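Mypaa.01249.c (Mycobacterium paratuberculosis, PDB 3RD5) probably acts as an oxidoreductase of the short-chain dehydrogenase/reductase (SDR) family, although its own reaction has not been characterised. Local coordinates at residues A[79-84]-A[123-128]; A[172-177]-A[275-280]; A[19-24]-A[31-36]; A[115-120]-A[151-156]. One frame throughout, in Å; residues are numbered along the deposited sequence. Where two conformers were deposited one is given.

Contact 1 (A[79-84]-A[123-128]); sequences RFADGV and TNLLLP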
loop_
_atom_site.group_PDB
_atom_site.type_symbol
_atom_site.label_atom_id
_atom_site.label_comp_id
_atom_site.label_asym_id
_atom_site.label_seq_id
_atom_site.Cartn_x
_atom_site.Cartn_y
_atom_site.Cartn_z
ATOM N N ARG A 79 -16.711 -6.462 2.152
ATOM C CA ARG A 79 -17.244 -6.675 3.508
ATOM C C ARG A 79 -16.388 -5.897 4.536
ATOM O O ARG A 79 -16.924 -5.235 5.437
ATOM C CB ARG A 79 -17.262 -8.173 3.802
ATOM C CG ARG A 79 -18.417 -8.923 3.164
ATOM C CD ARG A 79 -18.570 -10.339 3.758
ATOM N NE ARG A 79 -17.336 -11.130 3.728
ATOM C CZ ARG A 79 -16.896 -11.862 2.705
ATOM N NH1 ARG A 79 -17.591 -11.946 1.571
ATOM N NH2 ARG A 79 -15.757 -12.536 2.819
ATOM N N PHE A 80 -15.072 -5.954 4.376
ATOM C CA PHE A 80 -14.178 -5.239 5.285
ATOM C C PHE A 80 -14.402 -3.731 5.185
ATOM O O PHE A 80 -14.573 -3.031 6.188
ATOM C CB PHE A 80 -12.709 -5.579 5.028
ATOM C CG PHE A 80 -11.784 -4.643 5.749
ATOM C CD1 PHE A 80 -11.549 -4.814 7.114
ATOM C CD2 PHE A 80 -11.223 -3.551 5.122
ATOM C CE1 PHE A 80 -10.775 -3.893 7.822
ATOM C CE2 PHE A 80 -10.460 -2.630 5.843
ATOM C CZ PHE A 80 -10.240 -2.815 7.194
ATOM N N ALA A 81 -14.423 -3.202 3.968
ATOM C CA ALA A 81 -14.607 -1.775 3.794
ATOM C C ALA A 81 -15.908 -1.274 4.363
ATOM O O ALA A 81 -15.960 -0.179 4.946
ATOM C CB ALA A 81 -14.500 -1.399 2.293
ATOM N N ASP A 82 -16.978 -2.040 4.170
ATOM C CA ASP A 82 -18.291 -1.614 4.646
ATOM C C ASP A 82 -18.333 -1.520 6.157
ATOM O O ASP A 82 -19.144 -0.776 6.704
ATOM C CB ASP A 82 -19.355 -2.572 4.134
ATOM C CG ASP A 82 -19.672 -2.366 2.646
ATOM O OD1 ASP A 82 -19.281 -1.332 2.041
ATOM O OD2 ASP A 82 -20.337 -3.267 2.086
ATOM N N GLY A 83 -17.464 -2.262 6.837
ATOM C CA GLY A 83 -17.338 -2.190 8.283
ATOM C C GLY A 83 -16.523 -1.057 8.855
ATOM O O GLY A 83 -16.485 -0.906 10.089
ATOM N N VAL A 84 -15.846 -0.292 7.991
ATOM C CA VAL A 84 -15.050 0.855 8.453
ATOM C C VAL A 84 -15.903 2.108 8.373
ATOM O O VAL A 84 -16.218 2.589 7.269
ATOM C CB VAL A 84 -13.779 1.034 7.604
ATOM C CG1 VAL A 84 -12.971 2.228 8.100
ATOM C CG2 VAL A 84 -12.927 -0.218 7.695
ATOM N N THR A 123 -9.307 1.034 -1.635
ATOM C CA THR A 123 -9.159 2.490 -1.593
ATOM C C THR A 123 -10.399 3.198 -2.155
ATOM O O THR A 123 -10.942 4.129 -1.526
ATOM C CB THR A 123 -7.891 2.942 -2.337
ATOM O OG1 THR A 123 -6.747 2.299 -1.777
ATOM C CG2 THR A 123 -7.732 4.485 -2.228
ATOM N N ASN A 124 -10.914 2.723 -3.288
ATOM C CA ASN A 124 -12.098 3.371 -3.841
ATOM C C ASN A 124 -13.294 3.228 -2.898
ATOM O O ASN A 124 -14.122 4.142 -2.827
ATOM C CB ASN A 124 -12.475 2.775 -5.209
ATOM C CG ASN A 124 -11.658 3.329 -6.325
ATOM O OD1 ASN A 124 -11.240 4.501 -6.291
ATOM N ND2 ASN A 124 -11.461 2.490 -7.379
ATOM N N LEU A 125 -13.404 2.113 -2.202
ATOM C CA LEU A 125 -14.526 1.897 -1.294
ATOM C C LEU A 125 -14.403 2.726 -0.010
ATOM O O LEU A 125 -15.433 3.180 0.518
ATOM C CB LEU A 125 -14.650 0.421 -0.964
ATOM C CG LEU A 125 -15.078 -0.470 -2.123
ATOM C CD1 LEU A 125 -14.819 -1.935 -1.810
ATOM C CD2 LEU A 125 -16.569 -0.229 -2.494
ATOM N N LEU A 126 -13.190 3.003 0.461
ATOM C CA LEU A 126 -12.988 3.801 1.683
ATOM C C LEU A 126 -12.918 5.315 1.463
ATOM O O LEU A 126 -13.148 6.097 2.394
ATOM C CB LEU A 126 -11.745 3.337 2.420
ATOM C CG LEU A 126 -11.814 1.950 3.032
ATOM C CD1 LEU A 126 -10.470 1.571 3.738
ATOM C CD2 LEU A 126 -12.966 1.870 4.047
ATOM N N LEU A 127 -12.534 5.752 0.256
ATOM C CA LEU A 127 -12.275 7.154 -0.014
ATOM C C LEU A 127 -13.339 8.139 0.487
ATOM O O LEU A 127 -12.954 9.176 1.043
ATOM C CB LEU A 127 -12.013 7.411 -1.503
ATOM C CG LEU A 127 -10.583 7.242 -1.973
ATOM C CD1 LEU A 127 -10.521 7.239 -3.503
ATOM C CD2 LEU A 127 -9.611 8.308 -1.442
ATOM N N PRO A 128 -14.627 7.821 0.326
ATOM C CA PRO A 128 -15.653 8.755 0.824
ATOM C C PRO A 128 -15.646 8.984 2.334
ATOM O O PRO A 128 -16.316 9.933 2.802
ATOM C CB PRO A 128 -16.962 8.092 0.380
ATOM C CG PRO A 128 -16.581 7.221 -0.735
ATOM C CD PRO A 128 -15.235 6.689 -0.392
#
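Leu126 leans across from helix 110-126 onto Ala81 of helix 74-82 and Val84 of the loop that follows, joining two neighbouring helices that flank the Rossmann-fold sheet of this SDR protein. With CG anti to the carbonyl carbon (chi1 -68°), the leucine carries its end over to the other helix although its CB does not head there. CB meets nothing of 79-84. CG begins the approach, 4.4 Å from Ala81 CB. Of the two methyls, CD1 runs toward the ring of Phe80 but stays 4.7 Å from CE2, short of real packing. CD2 does the touching: it lies 4.0 Å from Ala81 CB and 3.7 Å from Val84 CB, and the valine side chain crosses the leucine at about a right angle. The preceding residue, Leu125, adds its first side-chain carbon, CB 3.7 Å from Ala81 CB. No hydrogen bond spans the contact, and Leu126 also rests on Leu90 of strand 87-92 beneath. The carbonyl oxygen of Ala81 lies 3.7 Å from Leu126 CD2 and accepts a hydrogen bond from Val84 N at 3.0 Å.

Contact 2 (A[172-177]-A[275-280]); sequences NLLFTS and AALWAL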
loop_
_atom_site.group_PDB
_atom_site.type_symbol
_atom_site.label_atom_id
_atom_site.label_comp_id
_atom_site.label_asym_id
_atom_site.label_seq_id
_atom_site.Cartn_x
_atom_site.Cartn_y
_atom_site.Cartn_z
ATOM N N ASN A 172 1.572 0.101 -8.188
ATOM C CA ASN A 172 1.367 0.842 -6.942
ATOM C C ASN A 172 1.702 2.324 -7.108
ATOM O O ASN A 172 1.036 3.203 -6.540
ATOM C CB ASN A 172 2.262 0.312 -5.812
ATOM C CG ASN A 172 1.914 -1.073 -5.279
ATOM O OD1 ASN A 172 2.840 -1.799 -4.856
ATOM N ND2 ASN A 172 0.626 -1.433 -5.181
ATOM N N LEU A 173 2.745 2.626 -7.878
ATOM C CA LEU A 173 3.147 4.011 -8.135
ATOM C C LEU A 173 2.219 4.733 -9.122
ATOM O O LEU A 173 1.841 5.889 -8.908
ATOM C CB LEU A 173 4.625 4.082 -8.592
ATOM C CG LEU A 173 5.592 3.769 -7.468
ATOM C CD1 LEU A 173 7.021 3.653 -7.999
ATOM C CD2 LEU A 173 5.619 4.918 -6.425
ATOM N N LEU A 174 1.878 4.050 -10.213
ATOM C CA LEU A 174 0.944 4.615 -11.190
ATOM C C LEU A 174 -0.417 4.858 -10.546
ATOM O O LEU A 174 -1.115 5.831 -10.878
ATOM C CB LEU A 174 0.843 3.676 -12.376
ATOM C CG LEU A 174 2.082 3.561 -13.263
ATOM C CD1 LEU A 174 1.913 2.384 -14.235
ATOM C CD2 LEU A 174 2.369 4.862 -14.039
ATOM N N PHE A 175 -0.815 3.965 -9.646
ATOM C CA PHE A 175 -2.042 4.121 -8.817
ATOM C C PHE A 175 -1.986 5.418 -8.032
ATOM O O PHE A 175 -2.927 6.231 -8.009
ATOM C CB PHE A 175 -2.174 2.926 -7.879
ATOM C CG PHE A 175 -3.243 3.082 -6.855
ATOM C CD1 PHE A 175 -4.570 3.049 -7.167
ATOM C CD2 PHE A 175 -2.872 3.199 -5.535
ATOM C CE1 PHE A 175 -5.540 3.173 -6.176
ATOM C CE2 PHE A 175 -3.824 3.269 -4.545
ATOM C CZ PHE A 175 -5.166 3.287 -4.884
ATOM N N THR A 176 -0.864 5.616 -7.334
ATOM C CA THR A 176 -0.672 6.808 -6.509
ATOM C C THR A 176 -0.736 8.105 -7.326
ATOM O O THR A 176 -1.436 9.057 -6.937
ATOM C CB THR A 176 0.648 6.712 -5.784
ATOM O OG1 THR A 176 0.665 5.566 -4.907
ATOM C CG2 THR A 176 0.969 8.000 -4.936
ATOM N N SER A 177 -0.071 8.140 -8.472
ATOM C CA SER A 177 -0.079 9.340 -9.334
ATOM C C SER A 177 -1.468 9.655 -9.858
ATOM O O SER A 177 -1.910 10.801 -9.828
ATOM C CB SER A 177 0.870 9.148 -10.509
ATOM O OG SER A 177 2.213 9.064 -10.071
ATOM N N ALA A 275 -3.407 6.609 -16.245
ATOM C CA ALA A 275 -4.787 6.739 -16.543
ATOM C C ALA A 275 -5.412 5.494 -17.217
ATOM O O ALA A 275 -6.540 5.109 -16.873
ATOM C CB ALA A 275 -5.040 8.058 -17.337
ATOM N N ALA A 276 -4.664 4.835 -18.130
ATOM C CA ALA A 276 -5.140 3.615 -18.774
ATOM C C ALA A 276 -5.225 2.463 -17.779
ATOM O O ALA A 276 -6.211 1.720 -17.756
ATOM C CB ALA A 276 -4.181 3.212 -19.921
ATOM N N LEU A 277 -4.209 2.345 -16.922
ATOM C CA LEU A 277 -4.217 1.310 -15.880
ATOM C C LEU A 277 -5.401 1.508 -14.933
ATOM O O LEU A 277 -6.009 0.537 -14.488
ATOM C CB LEU A 277 -2.897 1.298 -15.096
ATOM C CG LEU A 277 -2.881 0.352 -13.886
ATOM C CD1 LEU A 277 -2.976 -1.130 -14.288
ATOM C CD2 LEU A 277 -1.596 0.616 -13.100
ATOM N N TRP A 278 -5.722 2.764 -14.607
ATOM C CA TRP A 278 -6.873 3.035 -13.769
ATOM C C TRP A 278 -8.157 2.508 -14.383
ATOM O O TRP A 278 -8.982 1.857 -13.709
ATOM C CB TRP A 278 -6.972 4.549 -13.500
ATOM C CG TRP A 278 -7.987 4.867 -12.441
ATOM C CD1 TRP A 278 -9.343 4.887 -12.581
ATOM C CD2 TRP A 278 -7.727 5.115 -11.043
ATOM N NE1 TRP A 278 -9.935 5.103 -11.358
ATOM C CE2 TRP A 278 -8.964 5.261 -10.411
ATOM C CE3 TRP A 278 -6.551 5.241 -10.274
ATOM C CZ2 TRP A 278 -9.063 5.464 -9.015
ATOM C CZ3 TRP A 278 -6.649 5.443 -8.924
ATOM C CH2 TRP A 278 -7.907 5.581 -8.311
ATOM N N ALA A 279 -8.343 2.743 -15.686
ATOM C CA ALA A 279 -9.523 2.266 -16.381
ATOM C C ALA A 279 -9.606 0.746 -16.357
ATOM O O ALA A 279 -10.654 0.163 -16.067
ATOM C CB ALA A 279 -9.537 2.778 -17.853
ATOM N N LEU A 280 -8.507 0.080 -16.678
ATOM C CA LEU A 280 -8.461 -1.380 -16.618
ATOM C C LEU A 280 -8.778 -1.883 -15.202
ATOM O O LEU A 280 -9.515 -2.866 -15.035
ATOM C CB LEU A 280 -7.104 -1.867 -17.084
ATOM C CG LEU A 280 -6.787 -3.354 -16.908
ATOM C CD1 LEU A 280 -7.795 -4.276 -17.538
ATOM C CD2 LEU A 280 -5.352 -3.634 -17.369
#
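Phe175 and Trp278 meet rim to rim between helices 161-185 and 271-285, the longest helix of the chain and the last. Their ring planes are almost parallel, 4° apart, yet this is no stack: the phenyl and the six-membered ring of the indole have centroids 5.7 Å apart and neither lies over the other's face. Phe175 CD1 reaches Trp278 CZ3 at 3.6 Å, and Phe175 CE1 lies 4.0 Å from Trp278 CH2. Both rings leave their helices with CG anti to the backbone N (chi1 171° for Phe175, -170° for Trp278), which swings them beside one another across the groove. The carbonyl oxygen Phe175 O lies in the indole plane at its edge, 3.9 Å from CZ3.

The aliphatic part is smaller. One methyl of Leu277, CD2, sits against Leu174, 4.0 Å from its CB, and the two leucines meet crosswise.

No hydrogen bond joins the two segments. Asn172 O accepts both Thr176 N and, at 2.9 Å, Thr176 OG1, so the threonine hydroxyl is turned back onto its own helix. Trp278 NE1 donates to Glu282 OE2 one turn on. The indole also has Phe120 of helix 110-126 edge-to-face.

Contact between the segments therefore rests on dispersion and shape, to which Arg182 of helix 161-185 adds a cation-pi term with Trp278. The bond to Glu282 satisfies the indole N-H, which is consistent with burial of the ring system.

Contact 3 (A[19-24]-A[31-36]); sequences VVITGA and VTAREL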
loop_
_atom_site.group_PDB
_atom_site.type_symbol
_atom_site.label_atom_id
_atom_site.label_comp_id
_atom_site.label_asym_id
_atom_site.label_seq_id
_atom_site.Cartn_x
_atom_site.Cartn_y
_atom_site.Cartn_z
ATOM N N VAL A 19 -6.098 4.803 11.854
ATOM C CA VAL A 19 -5.243 4.371 10.754
ATOM C C VAL A 19 -5.608 2.944 10.394
ATOM O O VAL A 19 -5.534 2.047 11.246
ATOM C CB VAL A 19 -3.756 4.448 11.120
ATOM C CG1 VAL A 19 -2.902 4.016 9.922
ATOM C CG2 VAL A 19 -3.380 5.885 11.587
ATOM N N VAL A 20 -6.005 2.698 9.148
ATOM C CA VAL A 20 -6.223 1.359 8.640
ATOM C C VAL A 20 -4.965 0.898 7.970
ATOM O O VAL A 20 -4.443 1.641 7.116
ATOM C CB VAL A 20 -7.399 1.314 7.626
ATOM C CG1 VAL A 20 -7.532 -0.082 6.983
ATOM C CG2 VAL A 20 -8.706 1.681 8.330
ATOM N N ILE A 21 -4.471 -0.295 8.295
ATOM C CA ILE A 21 -3.224 -0.850 7.733
ATOM C C ILE A 21 -3.504 -2.241 7.216
ATOM O O ILE A 21 -3.899 -3.110 8.000
ATOM C CB ILE A 21 -2.071 -0.961 8.806
ATOM C CG1 ILE A 21 -1.854 0.380 9.518
ATOM C CG2 ILE A 21 -0.756 -1.459 8.128
ATOM C CD1 ILE A 21 -0.726 0.341 10.575
ATOM N N THR A 22 -3.272 -2.500 5.930
ATOM C CA THR A 22 -3.373 -3.865 5.440
ATOM C C THR A 22 -2.088 -4.610 5.782
ATOM O O THR A 22 -0.983 -4.044 5.704
ATOM C CB THR A 22 -3.660 -3.924 3.954
ATOM O OG1 THR A 22 -2.555 -3.361 3.230
ATOM C CG2 THR A 22 -4.967 -3.140 3.580
ATOM N N GLY A 23 -2.222 -5.864 6.194
ATOM C CA GLY A 23 -1.025 -6.617 6.560
ATOM C C GLY A 23 -0.954 -7.969 6.012
ATOM O O GLY A 23 -1.949 -8.540 5.613
ATOM N N ALA A 24 0.280 -8.480 5.980
ATOM C CA ALA A 24 0.587 -9.803 5.510
ATOM C C ALA A 24 1.179 -10.631 6.663
ATOM O O ALA A 24 1.804 -11.669 6.407
ATOM C CB ALA A 24 1.560 -9.678 4.312
ATOM N N VAL A 31 5.472 -3.496 12.669
ATOM C CA VAL A 31 6.202 -2.349 13.210
ATOM C C VAL A 31 5.477 -1.042 12.899
ATOM O O VAL A 31 5.390 -0.135 13.725
ATOM C CB VAL A 31 7.663 -2.305 12.747
ATOM C CG1 VAL A 31 8.363 -1.004 13.229
ATOM C CG2 VAL A 31 8.431 -3.563 13.226
ATOM N N THR A 32 4.914 -0.944 11.684
ATOM C CA THR A 32 4.202 0.260 11.306
ATOM C C THR A 32 3.016 0.477 12.291
ATOM O O THR A 32 2.826 1.576 12.811
ATOM C CB THR A 32 3.695 0.181 9.864
ATOM O OG1 THR A 32 4.802 -0.089 8.969
ATOM C CG2 THR A 32 3.050 1.479 9.446
ATOM N N ALA A 33 2.265 -0.593 12.547
ATOM C CA ALA A 33 1.159 -0.552 13.508
ATOM C C ALA A 33 1.632 -0.219 14.901
ATOM O O ALA A 33 1.034 0.639 15.579
ATOM C CB ALA A 33 0.416 -1.890 13.505
ATOM N N ARG A 34 2.693 -0.896 15.335
ATOM C CA ARG A 34 3.240 -0.731 16.695
ATOM C C ARG A 34 3.598 0.734 16.946
ATOM O O ARG A 34 3.276 1.298 18.014
ATOM C CB ARG A 34 4.459 -1.655 16.899
ATOM C CG ARG A 34 5.066 -1.620 18.274
ATOM C CD ARG A 34 6.421 -2.338 18.279
ATOM N NE ARG A 34 7.473 -1.497 17.666
ATOM C CZ ARG A 34 8.621 -1.946 17.151
ATOM N NH1 ARG A 34 8.915 -3.252 17.106
ATOM N NH2 ARG A 34 9.492 -1.070 16.697
ATOM N N GLU A 35 4.318 1.367 16.010
ATOM C CA GLU A 35 4.798 2.726 16.233
ATOM C C GLU A 35 3.651 3.731 16.203
ATOM O O GLU A 35 3.625 4.675 16.999
ATOM C CB GLU A 35 5.866 3.105 15.211
ATOM C CG GLU A 35 7.143 2.279 15.298
ATOM C CD GLU A 35 8.007 2.572 16.520
ATOM O OE1 GLU A 35 7.837 3.594 17.180
ATOM O OE2 GLU A 35 8.955 1.782 16.770
ATOM N N LEU A 36 2.689 3.555 15.304
ATOM C CA LEU A 36 1.550 4.467 15.314
ATOM C C LEU A 36 0.685 4.319 16.581
ATOM O O LEU A 36 0.222 5.317 17.177
ATOM C CB LEU A 36 0.689 4.261 14.057
ATOM C CG LEU A 36 1.406 4.654 12.786
ATOM C CD1 LEU A 36 0.641 4.139 11.558
ATOM C CD2 LEU A 36 1.581 6.199 12.732
#
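Val19 and Ile21 of strand 18-22 face Thr32, Ala33 and Leu36 of helix 27-38 in the first beta-alpha unit of the Rossmann fold. The glycine-rich TGxxxGxG sequence, which in SDR enzymes lies at the dinucleotide cofactor, starts at Thr22 and Gly23 and runs on into the helix. The axes of strand 19-22 and helix 31-36 run nearly antiparallel, at 164°, and approach to 9.7 Å. Ile21 was modelled in two conformers; in the one described its ethyl branch is extended (chi2 -179°) and pushes CD1 straight at the helix. That methyl lands on the backbone, 3.6 Å from Ala33 CA, and is 3.9 Å from Ala33 CB. Flanking it are Thr32 CG2 at 4.1 Å from Ile21 CD1 and Leu36 CD1 at 4.2 Å from the same methyl. Leu36 CD1 also meets Val19 CG1 at 3.9 Å. Thr32 turns its methyl to the strand, while its OG1 is bonded to Leu28 O in the preceding turn. On the outer side of the helix Arg34 NH2 forms a salt bridge to Glu35 OE2, 2.9 Å long, whose hydrogen bond is nearly straight (178°) and meets the anti side of the carboxylate; Asp229 and Arg38 extend this charged cluster. The strand lies within the parallel sheet, bonded to strand 42-47 on one side and 87-92 on the other; Ala33 also touches Val43 and Met45, Leu36 touches Ile91, and helix 226-240 packs against Val31 and Thr32.

Contact 4 (A[115-120]-A[151-156]); sequences NHLGHF and DLNWRS
Leu117 of helix 110-126 meets Leu152 and Asn153, in the loop between strand 133-137 and helix 161-185, through a single methyl. Leu117 CD1 lies 4.4 Å from Leu152 CD2, and equally 4.4 Å from Asn153 OD1, so even the closest part is a light touch. The leucines form its buried half, where Leu152 also rests on Ile112 and Leu284. Asn153 marks the more open side: its CB does not aim at the helix, but with CG anti to the carbonyl carbon (chi1 -71°) its amide swings over, and OD1 accepts from Glu109 N just ahead of helix 110-126. Phe108 packs against both Leu117 and Asn153.

Tighter order lies within each segment. The loop is tied to itself: Asp151 starts a type I turn that runs to Trp154 and grips two backbone amides on the syn sides of its carboxylate, Arg155 N at 2.8 Å from OD1 and Ser156 N at 2.9 Å from OD2, while Arg155 and Ser156 themselves are exposed. On the helix, His119 ND1 donates to Asn115 O at 2.9 Å, coming from above the carbonyl plane.

The helix widens into a pi-type turn at 115-117. Asn115, beside Tyr165 and Lys169 of the YxxxK sequence, probably occupies the place of the active-site asparagine of SDR relatives with an Asn-Ser-Tyr-Lys tetrad.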
loop_
_atom_site.group_PDB
_atom_site.type_symbol
_atom_site.label_atom_id
_atom_site.label_comp_id
_atom_site.label_asym_id
_atom_site.label_seq_id
_atom_site.Cartn_x
_atom_site.Cartn_y
_atom_site.Cartn_z
ATOM N N ASN A 115 -1.430 -7.120 -4.515
ATOM C CA ASN A 115 -0.644 -5.938 -4.200
ATOM C C ASN A 115 -1.270 -4.689 -4.784
ATOM O O ASN A 115 -1.193 -3.620 -4.186
ATOM C CB ASN A 115 0.755 -6.107 -4.772
ATOM C CG ASN A 115 1.547 -7.257 -4.161
ATOM O OD1 ASN A 115 1.128 -7.863 -3.162
ATOM N ND2 ASN A 115 2.707 -7.573 -4.759
ATOM N N HIS A 116 -1.872 -4.822 -5.969
ATOM C CA HIS A 116 -2.518 -3.697 -6.625
ATOM C C HIS A 116 -4.051 -3.769 -6.624
ATOM O O HIS A 116 -4.724 -2.870 -6.104
ATOM C CB HIS A 116 -1.984 -3.516 -8.070
ATOM C CG HIS A 116 -2.737 -2.509 -8.858
ATOM N ND1 HIS A 116 -2.752 -1.169 -8.544
ATOM C CD2 HIS A 116 -3.527 -2.650 -9.948
ATOM C CE1 HIS A 116 -3.545 -0.528 -9.393
ATOM N NE2 HIS A 116 -4.030 -1.409 -10.267
ATOM N N LEU A 117 -4.634 -4.794 -7.245
ATOM C CA LEU A 117 -6.087 -4.749 -7.472
ATOM C C LEU A 117 -6.919 -4.758 -6.217
ATOM O O LEU A 117 -7.909 -4.026 -6.104
ATOM C CB LEU A 117 -6.558 -5.850 -8.455
ATOM C CG LEU A 117 -5.966 -5.731 -9.874
ATOM C CD1 LEU A 117 -6.136 -7.048 -10.695
ATOM C CD2 LEU A 117 -6.546 -4.537 -10.671
ATOM N N GLY A 118 -6.504 -5.548 -5.230
ATOM C CA GLY A 118 -7.276 -5.573 -3.979
ATOM C C GLY A 118 -7.186 -4.219 -3.244
ATOM O O GLY A 118 -8.163 -3.758 -2.684
ATOM N N HIS A 119 -6.014 -3.615 -3.266
ATOM C CA HIS A 119 -5.793 -2.265 -2.717
ATOM C C HIS A 119 -6.543 -1.176 -3.480
ATOM O O HIS A 119 -7.066 -0.228 -2.897
ATOM C CB HIS A 119 -4.306 -1.946 -2.625
ATOM C CG HIS A 119 -3.619 -2.596 -1.456
ATOM N ND1 HIS A 119 -2.372 -3.181 -1.570
ATOM C CD2 HIS A 119 -3.951 -2.650 -0.142
ATOM C CE1 HIS A 119 -1.992 -3.599 -0.360
ATOM N NE2 HIS A 119 -2.957 -3.328 0.523
ATOM N N PHE A 120 -6.608 -1.320 -4.806
ATOM C CA PHE A 120 -7.369 -0.409 -5.650
ATOM C C PHE A 120 -8.841 -0.406 -5.238
ATOM O O PHE A 120 -9.445 0.658 -5.035
ATOM C CB PHE A 120 -7.211 -0.855 -7.106
ATOM C CG PHE A 120 -7.942 0.007 -8.106
ATOM C CD1 PHE A 120 -7.320 1.106 -8.652
ATOM C CD2 PHE A 120 -9.252 -0.258 -8.471
ATOM C CE1 PHE A 120 -7.977 1.934 -9.560
ATOM C CE2 PHE A 120 -9.917 0.567 -9.382
ATOM C CZ PHE A 120 -9.292 1.665 -9.910
ATOM N N ASP A 151 -2.631 -8.073 -21.138
ATOM C CA ASP A 151 -2.510 -9.358 -20.439
ATOM C C ASP A 151 -1.919 -9.104 -19.040
ATOM O O ASP A 151 -0.875 -9.648 -18.645
ATOM C CB ASP A 151 -1.694 -10.379 -21.231
ATOM C CG ASP A 151 -1.762 -11.765 -20.646
ATOM O OD1 ASP A 151 -2.649 -12.042 -19.813
ATOM O OD2 ASP A 151 -0.882 -12.563 -21.059
ATOM N N LEU A 152 -2.616 -8.288 -18.274
ATOM C CA LEU A 152 -2.170 -7.903 -16.924
ATOM C C LEU A 152 -2.005 -9.122 -16.018
ATOM O O LEU A 152 -1.118 -9.134 -15.145
ATOM C CB LEU A 152 -3.172 -6.929 -16.311
ATOM C CG LEU A 152 -2.690 -6.209 -15.054
ATOM C CD1 LEU A 152 -1.727 -5.051 -15.351
ATOM C CD2 LEU A 152 -3.943 -5.690 -14.248
ATOM N N ASN A 153 -2.857 -10.134 -16.216
ATOM C CA ASN A 153 -2.908 -11.306 -15.353
ATOM C C ASN A 153 -2.093 -12.501 -15.859
ATOM O O ASN A 153 -2.231 -13.607 -15.328
ATOM C CB ASN A 153 -4.374 -11.683 -15.081
ATOM C CG ASN A 153 -5.050 -10.690 -14.163
ATOM O OD1 ASN A 153 -4.592 -10.464 -13.044
ATOM N ND2 ASN A 153 -6.116 -10.016 -14.639
ATOM N N TRP A 154 -1.187 -12.267 -16.791
ATOM C CA TRP A 154 -0.179 -13.282 -17.202
ATOM C C TRP A 154 -0.870 -14.564 -17.666
ATOM O O TRP A 154 -0.400 -15.674 -17.371
ATOM C CB TRP A 154 0.796 -13.559 -16.040
ATOM C CG TRP A 154 1.631 -12.395 -15.569
ATOM C CD1 TRP A 154 1.251 -11.397 -14.708
ATOM C CD2 TRP A 154 3.002 -12.138 -15.904
ATOM N NE1 TRP A 154 2.303 -10.544 -14.496
ATOM C CE2 TRP A 154 3.377 -10.968 -15.227
ATOM C CE3 TRP A 154 3.948 -12.792 -16.717
ATOM C CZ2 TRP A 154 4.655 -10.419 -15.323
ATOM C CZ3 TRP A 154 5.224 -12.246 -16.821
ATOM C CH2 TRP A 154 5.561 -11.066 -16.130
ATOM N N ARG A 155 -1.939 -14.416 -18.433
ATOM C CA ARG A 155 -2.687 -15.589 -18.921
ATOM C C ARG A 155 -2.085 -16.227 -20.167
ATOM O O ARG A 155 -2.256 -17.450 -20.395
ATOM C CB ARG A 155 -4.127 -15.159 -19.224
ATOM C CG ARG A 155 -5.048 -16.314 -19.591
ATOM C CD ARG A 155 -5.232 -17.275 -18.462
ATOM N NE ARG A 155 -5.908 -18.474 -18.960
ATOM C CZ ARG A 155 -5.290 -19.516 -19.520
ATOM N NH1 ARG A 155 -3.951 -19.552 -19.637
ATOM N NH2 ARG A 155 -6.025 -20.542 -19.953
ATOM N N SER A 156 -1.403 -15.433 -20.970
ATOM C CA SER A 156 -0.945 -15.841 -22.325
ATOM C C SER A 156 0.520 -15.520 -22.581
ATOM O O SER A 156 0.953 -15.398 -23.734
ATOM C CB SER A 156 -1.841 -15.179 -23.390
ATOM O OG SER A 156 -3.205 -15.548 -23.182
#

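In the fold
All four contacts rely on apolar packing and none has a hydrogen bond across it, but they sit in different layers. Contact 3 is sheet against helix, while contact 1 joins two flanking helices and reaches it through Phe80 on Val20. Contacts 1 and 4 use the same helix, 110-126, about two turns apart. Contact 2, the aromatic one, touches contact 1 through Thr123 and Phe175 and contact 4 through a probable Asn172 ND2 to Asn115 O bond. All touching residues of contacts 2 and 3 are buried; contact 1 has the partly exposed Leu125, and contact 4, the smallest, leads toward a surface loop. A probable Thr22 OG1 to His119 NE2 hydrogen bond links contacts 3 and 4.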